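Local atomic coordinates of DUF115 domain-containing protein (Magnetospirillum magneticum AMB-1, PDB entry 5MU5), a protein that is a Maf-type glycosyltransferase involved in bacterial flagella formation, probably by transferring sugar to flagellin. Residues A[299-304]-A[317-322]; A[343-348]-A[359-364]. All coordinates share one frame; numbering follows the deposited sequence.

In the fold
Interactions 1 and 2 are successive strand pairings in one sheet of the MptE-like region, their centres about 10 Å apart. The join between them is the edge of 319-322 that faces 346-350: Gln320 N lies 2.8 Å from Thr346 O, and Gln320 O lies 2.8 Å from Ile348 N, two probable hydrogen bonds. Packing adds to this, with Leu347 CD2 at 3.2 Å from Gln320 O. Interaction 1 adds strand 299-303 on one side of this pair and interaction 2 adds 363-367 on the other, all parallel. A bound sulfate ion, probably from the crystallisation liquor, lies about 3 Å, nearest atoms, from Gly304, just past the C-terminal end of strand 299-303; it may mark an anion-binding pocket.

Interaction 1: A[299-304]-A[317-322]; sequences VIISCG and PDFQML
Strands 299-303 and 319-322 run parallel, their short axes 4.7 Å apart and inclined by 26°, with Ile301, Ser302 and Cys303 in register with Phe319, Gln320 and Met321. Ser302 is gripped through both backbone polar atoms: its N donates to Phe319 O in a nearly straight bond, and its O accepts from Met321 N at 2.8 Å. At the entry, Ile300 O takes two donors, Phe319 N and Asp318 N. The Asp318 carboxylate returns the bond, its OD2 using the anti lone pair to accept from Ile300 N at 2.7 Å in a nearly straight line; Lys518 holds the same oxygen in a salt bridge. With helix 307-312 between them, the two strands form a beta-alpha-beta crossover, and Ser302, Pro317 and Gln320 face that helix. Gln320 starts with CG anti to its N (chi1 171°) and then bends at chi2 (68°), which swings the amide over to the neighbouring strand. There OE1 accepts from Ser302 OG at 3.0 Å, the hydroxyl tilted out of the amide plane, while NE2 donates to Gly304 O at 2.7 Å with that oxygen almost in the amide plane. A leucine here would keep some of the bulk but would probably leave Ser302 OG and Gly304 O without these mates, and the segment after the strand less firmly tied. On the other face, Ile301 CG2 meets Met321 CG at 3.6 Å, and Val299 CG1 reaches the edge of the Phe319 ring at CD2, 4.0 Å away.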
# COMPACT_ATOMS: atom_id res chain seq x y z
N VAL A 299 19.69 -1.99 -27.16
CA VAL A 299 19.79 -0.93 -26.18
C VAL A 299 20.11 -1.58 -24.85
O VAL A 299 19.42 -2.51 -24.47
CB VAL A 299 18.49 -0.12 -26.14
CG1 VAL A 299 18.47 0.84 -24.95
CG2 VAL A 299 18.35 0.61 -27.47
N ILE A 300 21.16 -1.13 -24.16
CA ILE A 300 21.54 -1.69 -22.87
C ILE A 300 20.97 -0.83 -21.75
O ILE A 300 21.32 0.34 -21.63
CB ILE A 300 23.05 -1.76 -22.67
CG1 ILE A 300 23.75 -2.46 -23.83
CG2 ILE A 300 23.38 -2.44 -21.35
CD1 ILE A 300 23.26 -3.85 -24.15
N ILE A 301 20.08 -1.41 -20.95
CA ILE A 301 19.53 -0.75 -19.79
C ILE A 301 20.16 -1.41 -18.56
O ILE A 301 19.93 -2.60 -18.29
CB ILE A 301 18.00 -0.84 -19.77
CG1 ILE A 301 17.45 -0.06 -20.95
CG2 ILE A 301 17.44 -0.29 -18.47
CD1 ILE A 301 15.95 0.07 -20.98
N SER A 302 20.98 -0.64 -17.87
CA SER A 302 21.70 -1.11 -16.70
C SER A 302 20.90 -0.72 -15.49
O SER A 302 20.57 0.44 -15.32
CB SER A 302 23.08 -0.45 -16.63
OG SER A 302 23.78 -0.87 -15.46
N CYS A 303 20.59 -1.70 -14.65
CA CYS A 303 19.78 -1.46 -13.46
C CYS A 303 20.65 -1.38 -12.22
O CYS A 303 21.26 -2.38 -11.82
CB CYS A 303 18.73 -2.55 -13.36
SG CYS A 303 17.59 -2.49 -14.76
N GLY A 304 20.73 -0.20 -11.62
CA GLY A 304 21.52 0.01 -10.41
C GLY A 304 22.95 -0.51 -10.53
O GLY A 304 23.66 -0.13 -11.46
N PRO A 317 26.48 0.91 -21.06
CA PRO A 317 25.04 1.10 -20.93
C PRO A 317 24.56 2.31 -21.73
O PRO A 317 25.25 3.32 -21.79
CB PRO A 317 24.85 1.41 -19.44
CG PRO A 317 26.09 1.01 -18.77
CD PRO A 317 27.19 0.99 -19.78
N ASP A 318 23.39 2.20 -22.33
CA ASP A 318 22.77 3.33 -23.00
C ASP A 318 22.00 4.10 -21.93
O ASP A 318 22.00 5.33 -21.90
CB ASP A 318 21.86 2.82 -24.09
CG ASP A 318 22.65 2.12 -25.23
OD1 ASP A 318 23.33 2.84 -25.99
OD2 ASP A 318 22.56 0.86 -25.38
N PHE A 319 21.37 3.36 -21.03
CA PHE A 319 20.66 3.95 -19.91
C PHE A 319 21.10 3.32 -18.62
O PHE A 319 21.34 2.12 -18.58
CB PHE A 319 19.15 3.84 -20.07
CG PHE A 319 18.64 4.56 -21.28
CD1 PHE A 319 18.64 5.94 -21.32
CD2 PHE A 319 18.20 3.86 -22.39
CE1 PHE A 319 18.19 6.63 -22.43
CE2 PHE A 319 17.75 4.53 -23.51
CZ PHE A 319 17.75 5.93 -23.53
N GLN A 320 21.24 4.15 -17.59
CA GLN A 320 21.52 3.70 -16.24
C GLN A 320 20.30 4.06 -15.38
O GLN A 320 19.86 5.21 -15.34
CB GLN A 320 22.80 4.36 -15.69
CG GLN A 320 23.07 4.13 -14.21
CD GLN A 320 23.42 2.68 -13.90
OE1 GLN A 320 24.09 2.00 -14.68
NE2 GLN A 320 22.99 2.20 -12.74
N MET A 321 19.76 3.05 -14.69
CA MET A 321 18.54 3.24 -13.91
C MET A 321 18.86 3.38 -12.43
O MET A 321 19.75 2.68 -11.90
CB MET A 321 17.58 2.08 -14.08
CG MET A 321 17.31 1.68 -15.51
SD MET A 321 16.46 2.90 -16.50
CE MET A 321 15.04 3.22 -15.43
N LEU A 322 18.14 4.29 -11.78
CA LEU A 322 18.23 4.45 -10.35
C LEU A 322 16.84 4.69 -9.79
O LEU A 322 16.13 5.60 -10.26
CB LEU A 322 19.15 5.61 -9.99
CG LEU A 322 19.50 5.72 -8.52
CD1 LEU A 322 20.27 4.50 -8.03
CD2 LEU A 322 20.29 7.00 -8.26

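Interaction 2: A[343-348]-A[359-364]; sequences GSATLI and DLFEDV
Leu347 and Phe361 are brought together by their torsions: CG of Leu347 is anti to its own N, whereas chi1 (-70°) puts the Phe361 ring beside Leu347, and chi2 (88°) turns its face to Leu347 CB. The setting is the parallel pairing of strands 346-350 and 363-367 in the large mixed sheet of the MptE-like region, where Leu347 and Val364 form a bridge with their CA atoms 4.8 Å apart. Its backbone evidence is the bond from Leu347 N to Asp363 O, 3.0 Å long and nearly straight. A weaker CA-H...O contact, Val364 CA to Leu347 O, lies beside it.

The aromatic contact is a CH-pi interaction. Leu347 CB sits 3.6 Å from the centroid of the Phe361 ring and only 9° off its normal, hence squarely over one face, while CG and CD2 of the leucine extend toward the CE1 and CZ side of the ring. The edge of the same ring is met by Ala345 O, which lies in the ring plane at 3.5 Å from Phe361 CD2. Phe342 also meets this ring, with the two planes inclined. Leu347 CD1 and Val364 CG1 lie side by side at 3.9 Å, continuing the apolar patch along the sheet.

Thr346 and Asp363 make the polar contact on the other face of the sheet. The Asp363 carboxylate also forms a salt bridge with Arg526, which engages the same OD2 that faces the threonine, so one oxygen serves two partners and the carboxylate is probably restrained in rotation. Thr346 OG1 donates to the anti lone pair of Asp363 OD2 at 3.0 Å.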
# COMPACT_ATOMS: atom_id res chain seq x y z
N GLY A 343 30.75 7.11 -19.37
CA GLY A 343 30.75 7.41 -20.79
C GLY A 343 29.56 8.25 -21.22
O GLY A 343 29.26 9.27 -20.61
N SER A 344 28.87 7.80 -22.26
CA SER A 344 27.72 8.51 -22.81
C SER A 344 26.36 8.07 -22.22
O SER A 344 25.33 8.42 -22.77
CB SER A 344 27.68 8.28 -24.30
OG SER A 344 27.52 6.89 -24.53
N ALA A 345 26.36 7.29 -21.14
CA ALA A 345 25.10 6.78 -20.56
C ALA A 345 24.20 7.91 -20.05
O ALA A 345 24.67 8.84 -19.45
CB ALA A 345 25.39 5.80 -19.42
N THR A 346 22.91 7.80 -20.33
CA THR A 346 21.92 8.71 -19.78
C THR A 346 21.38 8.03 -18.52
O THR A 346 21.16 6.83 -18.50
CB THR A 346 20.77 8.93 -20.79
OG1 THR A 346 21.27 9.75 -21.84
CG2 THR A 346 19.56 9.63 -20.17
N LEU A 347 21.21 8.81 -17.46
CA LEU A 347 20.63 8.31 -16.22
C LEU A 347 19.11 8.52 -16.26
O LEU A 347 18.65 9.62 -16.53
CB LEU A 347 21.25 9.06 -15.04
CG LEU A 347 20.83 8.81 -13.58
CD1 LEU A 347 19.45 9.37 -13.31
CD2 LEU A 347 20.88 7.36 -13.18
N ILE A 348 18.35 7.45 -16.03
CA ILE A 348 16.90 7.58 -15.88
C ILE A 348 16.64 7.25 -14.44
O ILE A 348 16.87 6.12 -14.01
CB ILE A 348 16.10 6.61 -16.74
CG1 ILE A 348 16.38 6.87 -18.22
CG2 ILE A 348 14.60 6.75 -16.43
CD1 ILE A 348 15.65 5.91 -19.15
N ASP A 359 25.48 15.05 -11.19
CA ASP A 359 26.90 15.33 -11.43
C ASP A 359 27.67 14.18 -12.08
O ASP A 359 28.61 14.41 -12.80
CB ASP A 359 27.63 15.63 -10.12
CG ASP A 359 27.01 16.77 -9.31
OD1 ASP A 359 26.29 17.61 -9.89
OD2 ASP A 359 27.25 16.80 -8.08
N LEU A 360 27.27 12.94 -11.82
CA LEU A 360 28.00 11.79 -12.35
C LEU A 360 27.71 11.53 -13.81
O LEU A 360 28.37 10.69 -14.43
CB LEU A 360 27.65 10.54 -11.56
CG LEU A 360 27.74 10.66 -10.04
CD1 LEU A 360 27.21 9.39 -9.38
CD2 LEU A 360 29.18 10.95 -9.62
N PHE A 361 26.71 12.21 -14.35
CA PHE A 361 26.26 11.93 -15.70
C PHE A 361 26.17 13.15 -16.57
O PHE A 361 25.68 14.18 -16.15
CB PHE A 361 24.87 11.30 -15.68
CG PHE A 361 24.85 9.92 -15.16
CD1 PHE A 361 24.71 9.69 -13.80
CD2 PHE A 361 24.98 8.84 -16.01
CE1 PHE A 361 24.71 8.42 -13.30
CE2 PHE A 361 24.98 7.56 -15.52
CZ PHE A 361 24.84 7.35 -14.16
N GLU A 362 26.63 12.99 -17.80
CA GLU A 362 26.41 13.99 -18.83
C GLU A 362 24.95 14.46 -18.87
O GLU A 362 24.68 15.66 -18.93
CB GLU A 362 26.83 13.40 -20.19
CG GLU A 362 28.35 13.37 -20.37
CD GLU A 362 28.83 12.46 -21.48
OE1 GLU A 362 27.98 11.94 -22.25
OE2 GLU A 362 30.06 12.27 -21.59
N ASP A 363 24.01 13.52 -18.78
CA ASP A 363 22.60 13.78 -19.00
C ASP A 363 21.65 12.95 -18.10
O ASP A 363 21.89 11.75 -17.85
CB ASP A 363 22.33 13.51 -20.47
CG ASP A 363 20.88 13.56 -20.81
OD1 ASP A 363 20.21 14.59 -20.55
OD2 ASP A 363 20.41 12.56 -21.36
N VAL A 364 20.57 13.57 -17.66
CA VAL A 364 19.66 13.01 -16.68
C VAL A 364 18.20 13.17 -17.07
O VAL A 364 17.77 14.26 -17.43
CB VAL A 364 19.88 13.70 -15.30
CG1 VAL A 364 18.97 13.10 -14.23
CG2 VAL A 364 21.33 13.55 -14.86